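Local coordinates for protein CRISPR system CMR subunit Cmr7 1 (Sulfolobus solfataricus, PDB 2X5Q) that is a subunit, possibly dimeric, of the crRNA-containing CMR ribonucleoprotein complex of the CRISPR system, which defends the archaeon against viruses and plasmids, at residues D138-A151 with V182-K195. Residues are numbered along the deposited sequence; the frame is centred on the assembly and turned at random.
Sequences DKVTSFVSLDRDVA and VEEIFNYYSIKSLK
Phe143 and Tyr189 meet as a non-hydrogen-bonded pair of the antiparallel two-stranded ribbon formed by 139-144 and 188-193. Phe143 swings its ring away from its own backbone N (chi1 174°), pointing a ring edge at the Tyr189 face in an offset edge-to-face pair, planes 70° apart; Phe143 CB sits over the Tyr189 ring, 4.2 Å from its centroid. Farther out, Phe143 CZ touches Asn187 CG at 3.6 Å. On the other side of the ribbon, Tyr188 takes chi1 61°, which folds its ring back over the partner strand: Val144 CB lies over one face of the Tyr188 ring, 3.9 Å from its centroid, and Val144 CG1 reaches the Tyr188 OH at 3.5 Å. Six backbone bonds pair Val140, Ser142 and Val144 with Lys192, Ser190 and Tyr188. One water joins Val140 O, Ser142 OG and Ser190 O.

Past the strands, Leu146 packs CD1 on Val182 CG1 (3.6 Å), while the bent Glu183 chain brings Glu183 OE2 to 2.7 Å from Leu146 O, close enough that the acid probably carries a proton. The Tyr188 hydroxyl is hydrogen-bonded to Glu66 and Asn18 N. Helices 148-162, 164-169 and 172-185 fill the connection between the strands; Leu146 touches Ile154, and Val182 touches Val155 and Leu159, of helix 148-162, and Tyr189 makes backbone hydrogen bonds with Ile64 and Tyr80.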
# COMPACT_ATOMS: atom_id res chain seq x y z
N ASP A 138 5.62 -16.62 -8.15
CA ASP A 138 6.37 -16.84 -9.38
C ASP A 138 6.53 -15.55 -10.19
O ASP A 138 6.52 -15.58 -11.43
CB ASP A 138 5.66 -17.92 -10.21
CG ASP A 138 6.61 -18.77 -10.98
OD1 ASP A 138 7.15 -18.26 -11.98
OD2 ASP A 138 6.80 -19.96 -10.60
N LYS A 139 6.66 -14.43 -9.49
CA LYS A 139 6.72 -13.11 -10.11
C LYS A 139 7.90 -12.33 -9.57
O LYS A 139 8.23 -12.44 -8.39
CB LYS A 139 5.44 -12.34 -9.84
CG LYS A 139 4.23 -12.96 -10.53
CD LYS A 139 3.06 -12.04 -10.53
CE LYS A 139 1.77 -12.76 -10.90
NZ LYS A 139 1.82 -13.26 -12.28
N VAL A 140 8.53 -11.56 -10.45
CA VAL A 140 9.72 -10.78 -10.08
C VAL A 140 9.42 -9.32 -10.32
O VAL A 140 8.84 -8.96 -11.34
CB VAL A 140 10.98 -11.20 -10.89
CG1 VAL A 140 10.73 -11.13 -12.41
CG2 VAL A 140 12.16 -10.32 -10.51
N THR A 141 9.81 -8.49 -9.35
CA THR A 141 9.70 -7.05 -9.47
C THR A 141 11.10 -6.49 -9.70
O THR A 141 12.07 -6.93 -9.05
CB THR A 141 9.05 -6.43 -8.22
OG1 THR A 141 9.94 -6.55 -7.10
CG2 THR A 141 7.76 -7.16 -7.91
N SER A 142 11.21 -5.56 -10.63
CA SER A 142 12.50 -5.06 -11.05
C SER A 142 12.47 -3.57 -11.12
O SER A 142 11.48 -2.99 -11.55
CB SER A 142 12.85 -5.60 -12.43
OG SER A 142 12.72 -7.00 -12.44
N PHE A 143 13.58 -2.96 -10.72
CA PHE A 143 13.78 -1.54 -10.84
C PHE A 143 14.02 -1.20 -12.31
O PHE A 143 14.87 -1.80 -12.97
CB PHE A 143 14.97 -1.12 -9.98
CG PHE A 143 15.35 0.32 -10.14
CD1 PHE A 143 14.69 1.30 -9.43
CD2 PHE A 143 16.37 0.69 -11.01
CE1 PHE A 143 15.02 2.62 -9.58
CE2 PHE A 143 16.71 2.02 -11.16
CZ PHE A 143 16.04 2.98 -10.44
N VAL A 144 13.26 -0.23 -12.81
CA VAL A 144 13.38 0.22 -14.19
C VAL A 144 13.57 1.73 -14.22
O VAL A 144 12.95 2.45 -13.46
CB VAL A 144 12.14 -0.17 -15.02
CG1 VAL A 144 12.34 0.19 -16.49
CG2 VAL A 144 11.86 -1.69 -14.87
N SER A 145 14.47 2.19 -15.08
CA SER A 145 14.58 3.63 -15.36
C SER A 145 14.11 3.88 -16.79
O SER A 145 14.03 2.96 -17.60
CB SER A 145 16.01 4.11 -15.15
OG SER A 145 16.85 3.57 -16.15
N LEU A 146 13.76 5.13 -17.08
CA LEU A 146 13.30 5.46 -18.43
C LEU A 146 14.47 5.42 -19.42
O LEU A 146 15.52 6.01 -19.17
CB LEU A 146 12.65 6.84 -18.48
CG LEU A 146 11.24 7.01 -17.93
CD1 LEU A 146 10.68 8.33 -18.41
CD2 LEU A 146 10.31 5.86 -18.34
N ASP A 147 14.28 4.70 -20.53
CA ASP A 147 15.18 4.82 -21.66
C ASP A 147 15.17 6.29 -22.12
O ASP A 147 14.13 6.96 -22.07
CB ASP A 147 14.76 3.86 -22.78
CG ASP A 147 15.51 4.09 -24.08
OD1 ASP A 147 16.41 3.29 -24.42
OD2 ASP A 147 15.20 5.08 -24.76
N ARG A 148 16.33 6.80 -22.52
CA ARG A 148 16.45 8.24 -22.78
C ARG A 148 15.78 8.70 -24.06
O ARG A 148 15.32 9.84 -24.13
CB ARG A 148 17.92 8.67 -22.74
CG ARG A 148 18.43 8.81 -21.33
CD ARG A 148 19.92 9.13 -21.24
NE ARG A 148 20.39 8.89 -19.88
CZ ARG A 148 21.54 9.32 -19.36
NH1 ARG A 148 22.38 10.05 -20.08
NH2 ARG A 148 21.84 9.01 -18.10
N ASP A 149 15.71 7.82 -25.07
CA ASP A 149 14.91 8.09 -26.26
C ASP A 149 13.43 8.11 -25.89
O ASP A 149 12.72 9.03 -26.27
CB ASP A 149 15.14 7.05 -27.36
CG ASP A 149 16.56 7.04 -27.90
OD1 ASP A 149 17.09 8.13 -28.24
OD2 ASP A 149 17.13 5.94 -27.99
N VAL A 150 12.96 7.10 -25.15
CA VAL A 150 11.55 7.07 -24.72
C VAL A 150 11.17 8.28 -23.86
O VAL A 150 10.06 8.80 -23.97
CB VAL A 150 11.16 5.77 -23.98
CG1 VAL A 150 11.71 5.76 -22.59
CG2 VAL A 150 9.63 5.65 -23.90
N ALA A 151 12.07 8.73 -22.99
CA ALA A 151 11.80 9.93 -22.19
C ALA A 151 11.52 11.16 -23.07
O ALA A 151 10.68 12.01 -22.73
CB ALA A 151 12.94 10.20 -21.23
N VAL A 182 12.15 14.52 -16.41
CA VAL A 182 11.49 13.25 -16.74
C VAL A 182 12.47 12.08 -16.64
O VAL A 182 12.15 11.05 -16.05
CB VAL A 182 10.80 13.30 -18.12
CG1 VAL A 182 10.37 11.93 -18.58
CG2 VAL A 182 9.58 14.23 -18.05
N GLU A 183 13.68 12.26 -17.17
CA GLU A 183 14.67 11.20 -17.13
C GLU A 183 15.17 10.93 -15.70
O GLU A 183 15.36 9.77 -15.33
CB GLU A 183 15.83 11.52 -18.08
CG GLU A 183 16.87 10.40 -18.20
CD GLU A 183 16.28 9.02 -18.43
OE1 GLU A 183 15.16 8.90 -18.98
OE2 GLU A 183 16.94 8.04 -18.06
N GLU A 184 15.34 11.99 -14.90
CA GLU A 184 15.76 11.87 -13.50
C GLU A 184 14.74 11.16 -12.63
O GLU A 184 15.08 10.29 -11.83
CB GLU A 184 15.98 13.26 -12.87
CG GLU A 184 17.28 13.93 -13.21
CD GLU A 184 17.31 15.43 -12.87
OE1 GLU A 184 16.29 16.00 -12.38
OE2 GLU A 184 18.36 16.06 -13.12
N ILE A 185 13.49 11.59 -12.74
CA ILE A 185 12.47 11.23 -11.77
C ILE A 185 11.85 9.85 -11.96
O ILE A 185 11.68 9.13 -10.99
CB ILE A 185 11.31 12.27 -11.79
CG1 ILE A 185 11.81 13.63 -11.32
CG2 ILE A 185 10.14 11.82 -10.92
CD1 ILE A 185 10.90 14.74 -11.77
N PHE A 186 11.48 9.50 -13.18
CA PHE A 186 10.51 8.42 -13.38
C PHE A 186 11.13 7.03 -13.50
O PHE A 186 10.92 6.31 -14.48
CB PHE A 186 9.59 8.75 -14.56
CG PHE A 186 8.66 9.87 -14.25
CD1 PHE A 186 7.63 9.69 -13.36
CD2 PHE A 186 8.85 11.13 -14.81
CE1 PHE A 186 6.77 10.73 -13.05
CE2 PHE A 186 7.99 12.16 -14.51
CZ PHE A 186 6.95 11.96 -13.63
N ASN A 187 11.87 6.66 -12.47
CA ASN A 187 12.20 5.28 -12.21
C ASN A 187 10.99 4.61 -11.57
O ASN A 187 10.16 5.27 -10.93
CB ASN A 187 13.38 5.17 -11.27
CG ASN A 187 14.56 5.99 -11.70
OD1 ASN A 187 14.87 6.06 -12.89
ND2 ASN A 187 15.23 6.61 -10.74
N TYR A 188 10.87 3.30 -11.74
CA TYR A 188 9.73 2.55 -11.24
C TYR A 188 10.06 1.06 -11.14
O TYR A 188 11.11 0.60 -11.61
CB TYR A 188 8.49 2.77 -12.12
CG TYR A 188 8.65 2.32 -13.57
CD1 TYR A 188 8.16 1.10 -14.00
CD2 TYR A 188 9.29 3.12 -14.50
CE1 TYR A 188 8.30 0.67 -15.33
CE2 TYR A 188 9.43 2.72 -15.83
CZ TYR A 188 8.94 1.49 -16.24
OH TYR A 188 9.09 1.08 -17.54
N TYR A 189 9.18 0.33 -10.46
CA TYR A 189 9.31 -1.11 -10.32
C TYR A 189 8.23 -1.77 -11.16
O TYR A 189 7.05 -1.41 -11.06
CB TYR A 189 9.20 -1.52 -8.85
CG TYR A 189 10.46 -1.24 -8.07
CD1 TYR A 189 11.36 -2.25 -7.78
CD2 TYR A 189 10.77 0.06 -7.66
CE1 TYR A 189 12.53 -1.99 -7.09
CE2 TYR A 189 11.94 0.33 -6.96
CZ TYR A 189 12.81 -0.70 -6.68
OH TYR A 189 13.96 -0.44 -6.01
N SER A 190 8.64 -2.67 -12.04
CA SER A 190 7.67 -3.42 -12.83
C SER A 190 7.69 -4.86 -12.38
O SER A 190 8.73 -5.37 -11.94
CB SER A 190 7.95 -3.33 -14.33
OG SER A 190 9.01 -4.15 -14.72
N ILE A 191 6.54 -5.50 -12.45
CA ILE A 191 6.37 -6.86 -11.99
C ILE A 191 6.05 -7.73 -13.20
O ILE A 191 5.29 -7.32 -14.08
CB ILE A 191 5.30 -6.96 -10.88
CG1 ILE A 191 5.16 -8.39 -10.35
CG2 ILE A 191 3.95 -6.39 -11.35
CD1 ILE A 191 4.45 -8.45 -9.01
N LYS A 192 6.65 -8.91 -13.23
CA LYS A 192 6.50 -9.84 -14.34
C LYS A 192 6.46 -11.28 -13.82
O LYS A 192 7.10 -11.59 -12.81
CB LYS A 192 7.67 -9.67 -15.32
CG LYS A 192 7.66 -10.65 -16.47
CD LYS A 192 8.86 -10.54 -17.38
CE LYS A 192 8.84 -11.67 -18.41
NZ LYS A 192 7.58 -11.62 -19.24
N SER A 193 5.71 -12.14 -14.50
CA SER A 193 5.69 -13.55 -14.16
C SER A 193 6.87 -14.26 -14.83
O SER A 193 7.19 -13.99 -15.98
CB SER A 193 4.37 -14.21 -14.57
OG SER A 193 4.15 -14.02 -15.95
N LEU A 194 7.51 -15.14 -14.07
CA LEU A 194 8.70 -15.85 -14.55
C LEU A 194 8.38 -17.07 -15.41
O LEU A 194 9.25 -17.55 -16.17
CB LEU A 194 9.53 -16.30 -13.35
CG LEU A 194 10.15 -15.16 -12.55
CD1 LEU A 194 10.55 -15.60 -11.16
CD2 LEU A 194 11.35 -14.59 -13.29
N LYS A 195 7.18 -17.62 -15.27
CA LYS A 195 6.85 -18.92 -15.90
C LYS A 195 5.68 -18.85 -16.87
O LYS A 195 5.28 -19.86 -17.46
CB LYS A 195 6.60 -19.97 -14.82
CG LYS A 195 7.86 -20.71 -14.33
CD LYS A 195 7.47 -22.05 -13.69
CE LYS A 195 8.66 -22.94 -13.34
NZ LYS A 195 9.22 -22.64 -11.97
O HOH W 1 10.26 -7.51 -13.25
O HOH W 2 14.29 7.12 -15.30